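Local coordinates for protein diheme cytochrome c (Shewanella baltica, PDB 3U99) that probably transfers electrons through two covalently attached c-type hemes, at residues I9-S21 against V57-A69. Sequence-based numbering, arbitrary orientation.
Sequences IPQNAEYTAECGS and VTARIEEYLVQHA. With HEC (heme c), chain C.
Helix 13-19 crosses helix 57-67 at -114°, the axes of these segments 9.8 Å apart at closest approach, with Tyr15 set against Ile61. Ile61 is the knob: it drops among Glu14, Tyr15, Glu18 and Cys19, and its CD1 presses to 3.5 Å from Tyr15 CA. The Tyr15 ring swings toward the heme, CG anti to the backbone N (chi1 174°), where CE1 meets Leu65 CD2 at 3.6 Å and its hydroxyl bonds to Tyr26 O. Tyr64 lies obliquely beside that ring, its face under Asn12 CA in a CH-pi contact. On the outer flank Arg60 grips the Glu14 carboxylate side-on, the two groups nearly coplanar: NE reaches OE1 and NH2 reaches OE2, both at 2.8 Å and both on syn lone pairs. A glutamine in place of Glu14 would probably keep at most one of the two bonds and leave the charge of Arg60 without its mate. Farther along, His68 NE2 makes a weak bond to Gln11 OE1, while ND1 holds Tyr64 O. Cys19 SG, 3.9 Å from Ile61 CG2, is bonded covalently to heme CAB: this is the first cysteine of a CXXCH heme-binding motif, and the crossed helices pack against the edge of the heme, consistent with a cytochrome c fold.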
loop_
_atom_site.group_PDB
_atom_site.type_symbol
_atom_site.label_atom_id
_atom_site.label_comp_id
_atom_site.label_asym_id
_atom_site.label_seq_id
_atom_site.Cartn_x
_atom_site.Cartn_y
_atom_site.Cartn_z
ATOM N N ILE A 9 15.144 -10.443 -14.095
ATOM C CA ILE A 9 14.594 -9.869 -12.852
ATOM C C ILE A 9 13.107 -10.121 -12.716
ATOM O O ILE A 9 12.441 -10.374 -13.727
ATOM C CB ILE A 9 14.884 -8.362 -12.837
ATOM C CG1 ILE A 9 14.177 -7.594 -13.928
ATOM C CG2 ILE A 9 16.407 -8.136 -12.964
ATOM C CD1 ILE A 9 14.451 -6.102 -13.898
ATOM N N PRO A 10 12.555 -10.072 -11.508
ATOM C CA PRO A 10 11.130 -10.372 -11.353
ATOM C C PRO A 10 10.242 -9.320 -11.995
ATOM O O PRO A 10 10.639 -8.184 -12.248
ATOM C CB PRO A 10 10.855 -10.342 -9.865
ATOM C CG PRO A 10 12.037 -9.572 -9.330
ATOM C CD PRO A 10 13.213 -9.786 -10.251
ATOM N N GLN A 11 8.981 -9.707 -12.162
ATOM C CA GLN A 11 8.017 -8.864 -12.837
ATOM C C GLN A 11 7.738 -7.549 -12.144
ATOM O O GLN A 11 7.340 -6.582 -12.786
ATOM C CB GLN A 11 6.671 -9.599 -13.012
ATOM C CG GLN A 11 6.745 -10.780 -13.998
ATOM C CD GLN A 11 5.460 -11.560 -13.836
ATOM O OE1 GLN A 11 4.472 -11.311 -14.561
ATOM N NE2 GLN A 11 5.520 -12.410 -12.844
ATOM N N ASN A 12 7.891 -7.524 -10.827
ATOM C CA ASN A 12 7.570 -6.313 -10.068
ATOM C C ASN A 12 8.779 -5.419 -9.848
ATOM O O ASN A 12 8.721 -4.487 -9.085
ATOM C CB ASN A 12 6.969 -6.721 -8.706
ATOM C CG ASN A 12 7.910 -7.460 -7.836
ATOM O OD1 ASN A 12 8.917 -7.960 -8.255
ATOM N ND2 ASN A 12 7.541 -7.498 -6.551
ATOM N N ALA A 13 9.932 -5.677 -10.519
ATOM C CA ALA A 13 11.121 -4.857 -10.218
ATOM C C ALA A 13 10.924 -3.394 -10.514
ATOM O O ALA A 13 11.212 -2.515 -9.672
ATOM C CB ALA A 13 12.301 -5.450 -10.989
ATOM N N GLU A 14 10.432 -3.032 -11.685
ATOM C CA GLU A 14 10.191 -1.635 -12.032
ATOM C C GLU A 14 9.136 -1.042 -11.122
ATOM O O GLU A 14 9.270 0.087 -10.669
ATOM C CB GLU A 14 9.766 -1.542 -13.503
ATOM C CG GLU A 14 9.547 -0.070 -13.939
ATOM C CD GLU A 14 9.320 0.061 -15.426
ATOM O OE1 GLU A 14 8.664 -0.829 -16.045
ATOM O OE2 GLU A 14 9.756 1.074 -16.011
ATOM N N TYR A 15 8.067 -1.758 -10.893
ATOM C CA TYR A 15 7.034 -1.321 -9.988
ATOM C C TYR A 15 7.573 -0.971 -8.618
ATOM O O TYR A 15 7.223 0.041 -8.022
ATOM C CB TYR A 15 5.958 -2.443 -9.930
ATOM C CG TYR A 15 4.925 -2.080 -8.864
ATOM C CD1 TYR A 15 4.036 -1.045 -9.037
ATOM C CD2 TYR A 15 4.820 -2.747 -7.673
ATOM C CE1 TYR A 15 3.105 -0.692 -8.078
ATOM C CE2 TYR A 15 3.903 -2.410 -6.664
ATOM C CZ TYR A 15 3.044 -1.385 -6.892
ATOM O OH TYR A 15 2.109 -0.998 -5.972
ATOM N N THR A 16 8.409 -1.835 -8.056
ATOM C CA THR A 16 8.957 -1.577 -6.746
ATOM C C THR A 16 9.784 -0.313 -6.727
ATOM O O THR A 16 9.709 0.473 -5.761
ATOM C CB THR A 16 9.809 -2.785 -6.312
ATOM O OG1 THR A 16 8.898 -3.887 -6.270
ATOM C CG2 THR A 16 10.415 -2.518 -4.944
ATOM N N ALA A 17 10.568 -0.086 -7.799
ATOM C CA ALA A 17 11.358 1.134 -7.840
ATOM C C ALA A 17 10.497 2.357 -7.990
ATOM O O ALA A 17 10.731 3.388 -7.339
ATOM C CB ALA A 17 12.326 1.080 -9.041
ATOM N N GLU A 18 9.515 2.353 -8.883
ATOM C CA GLU A 18 8.728 3.540 -9.158
ATOM C C GLU A 18 7.690 3.805 -8.080
ATOM O O GLU A 18 7.411 4.960 -7.750
ATOM C CB GLU A 18 8.039 3.425 -10.516
ATOM C CG GLU A 18 9.005 3.348 -11.674
ATOM C CD GLU A 18 9.828 4.545 -12.012
ATOM O OE1 GLU A 18 9.628 5.598 -11.358
ATOM O OE2 GLU A 18 10.647 4.438 -12.970
ATOM N N CYS A 19 7.071 2.779 -7.567
ATOM C CA CYS A 19 5.990 2.928 -6.636
ATOM C C CYS A 19 6.362 2.658 -5.205
ATOM O O CYS A 19 5.493 2.671 -4.332
ATOM C CB CYS A 19 4.777 2.096 -7.097
ATOM S SG CYS A 19 4.124 2.539 -8.703
ATOM N N GLY A 20 7.624 2.460 -4.979
ATOM C CA GLY A 20 8.256 2.337 -3.671
ATOM C C GLY A 20 9.127 3.500 -3.295
ATOM O O GLY A 20 9.932 3.357 -2.380
ATOM N N SER A 21 9.025 4.610 -4.004
ATOM C CA SER A 21 9.816 5.821 -3.900
ATOM C C SER A 21 9.459 6.710 -2.710
ATOM O O SER A 21 10.343 7.304 -2.090
ATOM C CB SER A 21 9.575 6.596 -5.231
ATOM O OG SER A 21 10.520 7.651 -5.176
ATOM N N VAL A 57 6.694 4.363 -18.940
ATOM C CA VAL A 57 6.819 3.789 -17.611
ATOM C C VAL A 57 5.435 3.659 -16.954
ATOM O O VAL A 57 5.095 2.613 -16.411
ATOM C CB VAL A 57 7.736 4.668 -16.743
ATOM C CG1 VAL A 57 7.761 4.152 -15.300
ATOM C CG2 VAL A 57 9.182 4.713 -17.256
ATOM N N THR A 58 4.607 4.711 -17.069
ATOM C CA THR A 58 3.246 4.666 -16.564
ATOM C C THR A 58 2.502 3.454 -17.117
ATOM O O THR A 58 1.798 2.723 -16.431
ATOM C CB THR A 58 2.517 5.958 -16.907
ATOM O OG1 THR A 58 3.256 7.066 -16.330
ATOM C CG2 THR A 58 1.155 6.080 -16.248
ATOM N N ALA A 59 2.645 3.254 -18.410
ATOM C CA ALA A 59 1.898 2.208 -19.068
ATOM C C ALA A 59 2.358 0.854 -18.566
ATOM O O ALA A 59 1.531 -0.041 -18.351
ATOM C CB ALA A 59 2.077 2.275 -20.578
ATOM N N ARG A 60 3.665 0.638 -18.376
ATOM C CA ARG A 60 4.135 -0.660 -17.885
ATOM C C ARG A 60 3.682 -0.857 -16.446
ATOM O O ARG A 60 3.383 -1.987 -16.036
ATOM C CB ARG A 60 5.638 -0.774 -17.988
ATOM C CG ARG A 60 6.127 -0.978 -19.399
ATOM C CD ARG A 60 7.588 -1.434 -19.394
ATOM N NE ARG A 60 8.472 -0.401 -18.841
ATOM C CZ ARG A 60 9.049 0.587 -19.492
ATOM N NH1 ARG A 60 8.888 0.717 -20.795
ATOM N NH2 ARG A 60 9.827 1.430 -18.822
ATOM N N ILE A 61 3.629 0.180 -15.634
ATOM C CA ILE A 61 3.144 0.076 -14.253
ATOM C C ILE A 61 1.680 -0.315 -14.210
ATOM O O ILE A 61 1.275 -1.222 -13.490
ATOM C CB ILE A 61 3.414 1.396 -13.509
ATOM C CG1 ILE A 61 4.893 1.663 -13.323
ATOM C CG2 ILE A 61 2.669 1.387 -12.170
ATOM C CD1 ILE A 61 5.577 0.759 -12.452
ATOM N N GLU A 62 0.860 0.382 -15.005
ATOM C CA GLU A 62 -0.557 0.096 -15.067
ATOM C C GLU A 62 -0.783 -1.334 -15.516
ATOM O O GLU A 62 -1.604 -2.063 -14.965
ATOM C CB GLU A 62 -1.250 1.076 -16.001
ATOM C CG GLU A 62 -2.759 0.842 -16.041
ATOM C CD GLU A 62 -3.501 1.962 -16.736
ATOM O OE1 GLU A 62 -3.418 3.159 -16.347
ATOM O OE2 GLU A 62 -4.247 1.559 -17.700
ATOM N N GLU A 63 -0.048 -1.742 -16.560
ATOM C CA GLU A 63 -0.234 -3.079 -17.075
ATOM C C GLU A 63 0.163 -4.141 -16.027
ATOM O O GLU A 63 -0.544 -5.152 -15.875
ATOM C CB GLU A 63 0.589 -3.218 -18.352
ATOM C CG GLU A 63 0.033 -2.476 -19.553
ATOM C CD GLU A 63 -1.095 -3.301 -20.161
ATOM O OE1 GLU A 63 -1.726 -4.100 -19.439
ATOM O OE2 GLU A 63 -1.318 -3.181 -21.392
ATOM N N TYR A 64 1.201 -3.914 -15.284
ATOM C CA TYR A 64 1.641 -4.804 -14.213
ATOM C C TYR A 64 0.515 -4.895 -13.174
ATOM O O TYR A 64 0.134 -5.973 -12.730
ATOM C CB TYR A 64 2.985 -4.274 -13.607
ATOM C CG TYR A 64 3.245 -5.131 -12.377
ATOM C CD1 TYR A 64 3.709 -6.431 -12.448
ATOM C CD2 TYR A 64 2.997 -4.628 -11.099
ATOM C CE1 TYR A 64 3.930 -7.198 -11.280
ATOM C CE2 TYR A 64 3.153 -5.381 -9.948
ATOM C CZ TYR A 64 3.630 -6.675 -10.044
ATOM O OH TYR A 64 3.776 -7.401 -8.921
ATOM N N LEU A 65 0.008 -3.750 -12.704
ATOM C CA LEU A 65 -0.967 -3.736 -11.630
ATOM C C LEU A 65 -2.249 -4.382 -12.069
ATOM O O LEU A 65 -2.842 -5.116 -11.291
ATOM C CB LEU A 65 -1.179 -2.280 -11.187
ATOM C CG LEU A 65 -0.040 -1.656 -10.376
ATOM C CD1 LEU A 65 -0.237 -0.144 -10.211
ATOM C CD2 LEU A 65 0.058 -2.279 -9.005
ATOM N N VAL A 66 -2.711 -4.082 -13.282
ATOM C CA VAL A 66 -3.950 -4.677 -13.754
ATOM C C VAL A 66 -3.826 -6.176 -13.847
ATOM O O VAL A 66 -4.712 -6.922 -13.423
ATOM C CB VAL A 66 -4.330 -4.020 -15.081
ATOM C CG1 VAL A 66 -5.409 -4.878 -15.749
ATOM C CG2 VAL A 66 -4.808 -2.584 -14.870
ATOM N N GLN A 67 -2.733 -6.660 -14.422
ATOM C CA GLN A 67 -2.565 -8.107 -14.596
ATOM C C GLN A 67 -2.525 -8.867 -13.292
ATOM O O GLN A 67 -3.031 -9.971 -13.198
ATOM C CB GLN A 67 -1.285 -8.317 -15.414
ATOM C CG GLN A 67 -0.976 -9.761 -15.631
ATOM C CD GLN A 67 -1.999 -10.426 -16.570
ATOM O OE1 GLN A 67 -2.506 -9.803 -17.497
ATOM N NE2 GLN A 67 -2.319 -11.707 -16.321
ATOM N N HIS A 68 -1.918 -8.278 -12.263
ATOM C CA HIS A 68 -1.659 -8.945 -10.990
ATOM C C HIS A 68 -2.567 -8.464 -9.880
ATOM O O HIS A 68 -2.370 -8.795 -8.711
ATOM C CB HIS A 68 -0.192 -8.732 -10.585
ATOM C CG HIS A 68 0.714 -9.302 -11.608
ATOM N ND1 HIS A 68 1.208 -8.627 -12.673
ATOM C CD2 HIS A 68 1.193 -10.554 -11.706
ATOM C CE1 HIS A 68 1.995 -9.425 -13.446
ATOM N NE2 HIS A 68 1.975 -10.588 -12.843
ATOM N N ALA A 69 -3.634 -7.762 -10.230
ATOM C CA ALA A 69 -4.602 -7.220 -9.292
ATOM C C ALA A 69 -5.346 -8.307 -8.560
ATOM O O ALA A 69 -5.409 -9.446 -8.962
ATOM C CB ALA A 69 -5.612 -6.374 -10.039
HETATM FE FE HEC C . 1.465 6.577 -3.724
HETATM C CHA HEC C . -0.760 6.800 -1.228
HETATM C CHB HEC C . -0.080 3.784 -4.898
HETATM C CHC HEC C . 3.814 6.305 -6.125
HETATM C CHD HEC C . 2.892 9.472 -2.657
HETATM N NA HEC C . -0.131 5.483 -3.171
HETATM C C1A HEC C . -0.928 5.722 -2.061
HETATM C C2A HEC C . -1.916 4.665 -1.935
HETATM C C3A HEC C . -1.696 3.815 -2.965
HETATM C C4A HEC C . -0.601 4.369 -3.748
HETATM C CMA HEC C . -2.473 2.570 -3.295
HETATM C CAA HEC C . -2.932 4.621 -0.864
HETATM C CBA HEC C . -2.378 4.060 0.430
HETATM C CGA HEC C . -3.508 3.864 1.442
HETATM O O1A HEC C . -4.339 2.946 1.208
HETATM O O2A HEC C . -3.617 4.603 2.438
HETATM N NB HEC C . 1.787 5.290 -5.250
HETATM C C1B HEC C . 1.011 4.210 -5.601
HETATM C C2B HEC C . 1.513 3.678 -6.849
HETATM C C3B HEC C . 2.599 4.387 -7.204
HETATM C C4B HEC C . 2.792 5.373 -6.202
HETATM C CMB HEC C . 0.860 2.493 -7.549
HETATM C CAB HEC C . 3.489 4.293 -8.441
HETATM C CBB HEC C . 2.661 4.591 -9.707
HETATM N NC HEC C . 3.066 7.651 -4.274
HETATM C C1C HEC C . 3.954 7.352 -5.246
HETATM C C2C HEC C . 5.025 8.283 -5.325
HETATM C C3C HEC C . 4.762 9.172 -4.343
HETATM C C4C HEC C . 3.540 8.825 -3.723
HETATM C CMC HEC C . 6.242 8.155 -6.254
HETATM C CAC HEC C . 5.627 10.344 -3.939
HETATM C CBC HEC C . 5.943 11.365 -5.018
HETATM N ND HEC C . 1.086 7.895 -2.275
HETATM C C1D HEC C . 1.776 9.045 -2.035
HETATM C C2D HEC C . 1.172 9.744 -0.887
HETATM C C3D HEC C . 0.141 8.991 -0.469
HETATM C C4D HEC C . 0.138 7.823 -1.324
HETATM C CMD HEC C . 1.521 11.124 -0.380
HETATM C CAD HEC C . -0.776 9.316 0.662
HETATM C CBD HEC C . -0.302 8.696 2.020
HETATM C CGD HEC C . -1.202 9.205 3.142
HETATM O O1D HEC C . -0.598 8.830 4.295
HETATM O O2D HEC C . -2.490 9.185 2.851
HETATM O O HOH W 1 6.212 -2.496 -14.623
#